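Local coordinates for protein type III Pentaketide Synthase (Neurospora crassa, PDB 3EUO) that probably acts as an acyltransferase of the chalcone and stilbene synthase family, building pentaketide products as a fungal type III polyketide synthase, at residues Ser183-Glu186 with Ser187-Ala190; Thr194-Gly197 with Ile198-Ser202. All blocks are in the same frame, centred on the assembly; numbering follows the deposited sequence.

Contact 1 lies within helix 181-191 and contact 2 in the loop and short helix that follow it in the chain; their centres are 11 Å apart. Two kinds of evidence tie them together. A salt bridge of 2.8 Å joins Glu184 OE1 of contact 1 to Arg195 NE of contact 2, and packing brings Ile198 CG2 to 3.3 Å from Glu184 CB and Ile198 CD1 to 3.5 Å from Leu185 CD2. Both contacts belong to the N-terminal chalcone and stilbene synthase region of this thiolase-like enzyme. Cys143, found oxidised to 3-sulfinoalanine, belongs to neither contact, although the Phe201 side chain lies near the glycine-rich segment around it without touching it.

Contact 1. Residues Ser183-Glu186 with Ser187-Ala190; sequences SELE and SIDA
Ile188 lays its side chain back over the preceding turn of helix, with CG1 3.2 Å from Glu184 O, the same carbonyl oxygen that accepts the backbone bond from Ile188 N at 2.9 Å. The first torsion explains this: CG1 sits beside the backbone N (chi1 -64°), which swings the ethyl branch over the carbonyl and brings CD1 close to it too. That methyl also comes within 4.4 Å of Leu185 CD2, a loose apolar touch between residues i and i+3, about one turn apart on the same side of the helix. Regular i to i+4 bonding fixes the backbone beneath these side chains: Ser187 N, Asp189 N and Ala190 N donate to Ser183 O, Leu185 O and Glu186 O, the last at 2.9 Å, and all four bonds are nearly straight at the hydrogen.

The wetter side begins at Glu186, which is partly exposed. Its carbonyl oxygen accepts a second hydrogen bond, from a water that also donates to Asp189 OD2 at 2.7 Å, so the water bridges backbone and carboxylate across one turn. Asp189 turns CG away from its own N (chi1 177°), and this orients the carboxylate for the bridge. The extended side chain of Glu186 touches Pro67 and Met248.

Elsewhere the polar ends are engaged beyond the helix: Lys251 NZ, in strand 249-254, binds both Ser183 OG and Ser187 OG, while Glu184 has Arg195 as its partner. Leu185 reaches Leu25 and Ser26 of helix 20-29, Ile188 meets Ala35 and Val39 of helix 34-42, and both press on Ile198, so helix 181-191 is packed against helices 20-29, 34-42 and 197-200 and is joined to strand 249-254 through Lys251.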
loop_
_atom_site.group_PDB
_atom_site.type_symbol
_atom_site.label_atom_id
_atom_site.label_comp_id
_atom_site.label_asym_id
_atom_site.label_seq_id
_atom_site.Cartn_x
_atom_site.Cartn_y
_atom_site.Cartn_z
ATOM N N SER A 183 14.937 -9.334 17.101
ATOM C CA SER A 183 13.659 -8.891 17.659
ATOM C C SER A 183 12.837 -10.094 18.110
ATOM O O SER A 183 12.265 -10.104 19.201
ATOM C CB SER A 183 12.871 -8.098 16.614
ATOM O OG SER A 183 11.508 -7.996 16.987
ATOM N N GLU A 184 12.779 -11.110 17.260
ATOM C CA GLU A 184 12.033 -12.322 17.591
ATOM C C GLU A 184 12.651 -13.039 18.790
ATOM O O GLU A 184 11.931 -13.448 19.709
ATOM C CB GLU A 184 11.909 -13.241 16.371
ATOM C CG GLU A 184 10.876 -12.730 15.335
ATOM C CD GLU A 184 9.444 -12.729 15.885
ATOM O OE1 GLU A 184 9.039 -13.751 16.486
ATOM O OE2 GLU A 184 8.728 -11.713 15.722
ATOM N N LEU A 185 13.979 -13.163 18.785
ATOM C CA LEU A 185 14.689 -13.824 19.875
ATOM C C LEU A 185 14.437 -13.116 21.205
ATOM O O LEU A 185 14.275 -13.761 22.241
ATOM C CB LEU A 185 16.194 -13.894 19.586
ATOM C CG LEU A 185 16.669 -14.896 18.525
ATOM C CD1 LEU A 185 18.144 -14.689 18.248
ATOM C CD2 LEU A 185 16.413 -16.337 18.983
ATOM N N GLU A 186 14.410 -11.790 21.158
ATOM C CA GLU A 186 14.170 -10.991 22.356
ATOM C C GLU A 186 12.781 -11.260 22.924
ATOM O O GLU A 186 12.615 -11.409 24.135
ATOM C CB GLU A 186 14.339 -9.502 22.061
ATOM C CG GLU A 186 14.000 -8.648 23.270
ATOM C CD GLU A 186 14.505 -7.234 23.176
ATOM O OE1 GLU A 186 13.678 -6.314 23.349
ATOM O OE2 GLU A 186 15.718 -7.035 22.949
ATOM N N SER A 187 11.778 -11.306 22.054
ATOM C CA SER A 187 10.417 -11.616 22.495
ATOM C C SER A 187 10.293 -13.038 23.043
ATOM O O SER A 187 9.624 -13.256 24.052
ATOM C CB SER A 187 9.412 -11.392 21.366
ATOM O OG SER A 187 9.281 -10.012 21.088
ATOM N N ILE A 188 10.937 -14.004 22.384
ATOM C CA ILE A 188 10.919 -15.391 22.875
ATOM C C ILE A 188 11.453 -15.446 24.304
ATOM O O ILE A 188 10.809 -15.997 25.212
ATOM C CB ILE A 188 11.730 -16.358 21.968
ATOM C CG1 ILE A 188 11.101 -16.436 20.578
ATOM C CG2 ILE A 188 11.800 -17.776 22.594
ATOM C CD1 ILE A 188 12.054 -16.915 19.499
ATOM N N ASP A 189 12.627 -14.859 24.502
ATOM C CA ASP A 189 13.266 -14.839 25.806
ATOM C C ASP A 189 12.405 -14.102 26.844
ATOM O O ASP A 189 12.068 -14.663 27.887
ATOM C CB ASP A 189 14.646 -14.187 25.689
ATOM C CG ASP A 189 15.351 -14.066 27.022
ATOM O OD1 ASP A 189 15.893 -15.086 27.493
ATOM O OD2 ASP A 189 15.360 -12.946 27.593
ATOM N N ALA A 190 12.026 -12.863 26.537
ATOM C CA ALA A 190 11.346 -11.992 27.512
ATOM C C ALA A 190 9.915 -12.419 27.846
ATOM O O ALA A 190 9.490 -12.336 29.003
ATOM C CB ALA A 190 11.365 -10.541 27.029
HETATM O O HOH W 1 14.906 -10.740 26.072
#

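Contact 2. Residues Thr194-Gly197 with Ile198-Ser202; sequences TRIG and IALFS
Gly197 O receives two backbone N-H groups, from Phe201 N and Leu200 N, each at 3.0 Å. They arrive by different routes. Phe201 N lies almost straight beyond the carbonyl, with a C=O...N angle of 175°, whereas Leu200 N stands above the carbonyl plane, 58° out of it. One step earlier, Ala199 N donates to Ile196 O at 2.9 Å, again from well above the plane. Bonds of i to i+3 span, together with one of i to i+4, describe a short, weakly bonded helical turn.

Side chains close round this turn. Ile196 CD1 and Leu200 CD1 meet at 3.9 Å, their branches crossing at a slant; Leu200 holds CG beside its own N (chi1 -62°), and CG also lies near Ile196 O. The Phe201 ring brings CD2 to 3.4 Å from Gly197 O, which sits at the ring's edge near its plane, with Gly197 CA in plane at that edge.

A water supports the start of the turn, donating to Arg195 O at 2.8 Å and accepting from Ile198 N. Further out, the guanidinium of Arg195 adds a salt bridge from NH1 to Glu193 to the one it makes with Glu184. Ile196 rests on Ile42 and Leu254, and Ile198 on Val39, while backbone bonds to Asn329 secure Leu200 and Ser202.

Chemically, the backbone carries most of this turn. Gly197 O accepts from two amides, those of Leu200 and Phe201, and water serves the amide of Ile198. Two acids flanking Arg195 would probably favour its positive charge and restrict its rotation, and the bridge to Glu184 ties this segment to helix 181-191.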
loop_
_atom_site.group_PDB
_atom_site.type_symbol
_atom_site.label_atom_id
_atom_site.label_comp_id
_atom_site.label_asym_id
_atom_site.label_seq_id
_atom_site.Cartn_x
_atom_site.Cartn_y
_atom_site.Cartn_z
ATOM N N THR A 194 6.361 -19.218 22.539
ATOM C CA THR A 194 6.940 -20.028 21.481
ATOM C C THR A 194 6.620 -19.364 20.146
ATOM O O THR A 194 5.570 -19.610 19.544
ATOM C CB THR A 194 6.433 -21.479 21.540
ATOM O OG1 THR A 194 5.013 -21.492 21.371
ATOM C CG2 THR A 194 6.743 -22.080 22.884
ATOM N N ARG A 195 7.527 -18.493 19.720
ATOM C CA ARG A 195 7.391 -17.733 18.485
ATOM C C ARG A 195 8.214 -18.412 17.404
ATOM O O ARG A 195 9.442 -18.393 17.452
ATOM C CB ARG A 195 7.896 -16.304 18.698
ATOM C CG ARG A 195 7.229 -15.596 19.862
ATOM C CD ARG A 195 7.824 -14.216 20.085
ATOM N NE ARG A 195 7.641 -13.353 18.920
ATOM C CZ ARG A 195 6.533 -12.658 18.660
ATOM N NH1 ARG A 195 5.495 -12.697 19.491
ATOM N NH2 ARG A 195 6.472 -11.901 17.571
ATOM N N ILE A 196 7.534 -19.004 16.424
ATOM C CA ILE A 196 8.213 -19.862 15.443
ATOM C C ILE A 196 8.644 -19.167 14.147
ATOM O O ILE A 196 9.221 -19.811 13.268
ATOM C CB ILE A 196 7.379 -21.128 15.114
ATOM C CG1 ILE A 196 6.163 -20.776 14.239
ATOM C CG2 ILE A 196 6.951 -21.844 16.404
ATOM C CD1 ILE A 196 5.563 -21.981 13.522
ATOM N N GLY A 197 8.377 -17.866 14.033
ATOM C CA GLY A 197 8.725 -17.093 12.838
ATOM C C GLY A 197 10.168 -17.258 12.385
ATOM O O GLY A 197 10.432 -17.414 11.192
ATOM N N ILE A 198 11.103 -17.251 13.332
ATOM C CA ILE A 198 12.528 -17.369 12.989
ATOM C C ILE A 198 12.927 -18.740 12.435
ATOM O O ILE A 198 14.004 -18.881 11.859
ATOM C CB ILE A 198 13.474 -16.959 14.156
ATOM C CG1 ILE A 198 13.214 -17.804 15.411
ATOM C CG2 ILE A 198 13.342 -15.472 14.411
ATOM C CD1 ILE A 198 14.322 -17.694 16.482
ATOM N N ALA A 199 12.056 -19.732 12.602
ATOM C CA ALA A 199 12.250 -21.061 12.005
ATOM C C ALA A 199 11.797 -21.110 10.540
ATOM O O ALA A 199 12.146 -22.037 9.793
ATOM C CB ALA A 199 11.485 -22.106 12.810
ATOM N N LEU A 200 11.009 -20.117 10.134
ATOM C CA LEU A 200 10.293 -20.202 8.867
ATOM C C LEU A 200 10.731 -19.185 7.827
ATOM O O LEU A 200 10.921 -19.530 6.659
ATOM C CB LEU A 200 8.790 -20.054 9.099
ATOM C CG LEU A 200 8.051 -21.073 9.964
ATOM C CD1 LEU A 200 6.600 -20.634 10.049
ATOM C CD2 LEU A 200 8.167 -22.462 9.345
ATOM N N PHE A 201 10.873 -17.933 8.241
ATOM C CA PHE A 201 10.931 -16.842 7.264
ATOM C C PHE A 201 12.300 -16.555 6.659
ATOM O O PHE A 201 13.330 -16.636 7.330
ATOM C CB PHE A 201 10.294 -15.571 7.833
ATOM C CG PHE A 201 8.801 -15.640 7.901
ATOM C CD1 PHE A 201 8.033 -15.440 6.755
ATOM C CD2 PHE A 201 8.159 -15.922 9.107
ATOM C CE1 PHE A 201 6.635 -15.506 6.810
ATOM C CE2 PHE A 201 6.760 -15.994 9.175
ATOM C CZ PHE A 201 6.001 -15.787 8.026
ATOM N N SER A 202 12.270 -16.214 5.373
ATOM C CA SER A 202 13.462 -15.963 4.577
ATOM C C SER A 202 13.297 -14.720 3.689
ATOM O O SER A 202 12.229 -14.082 3.677
ATOM C CB SER A 202 13.768 -17.198 3.717
ATOM O OG SER A 202 12.684 -17.490 2.841
HETATM O O HOH W 2 10.277 -16.200 16.001
#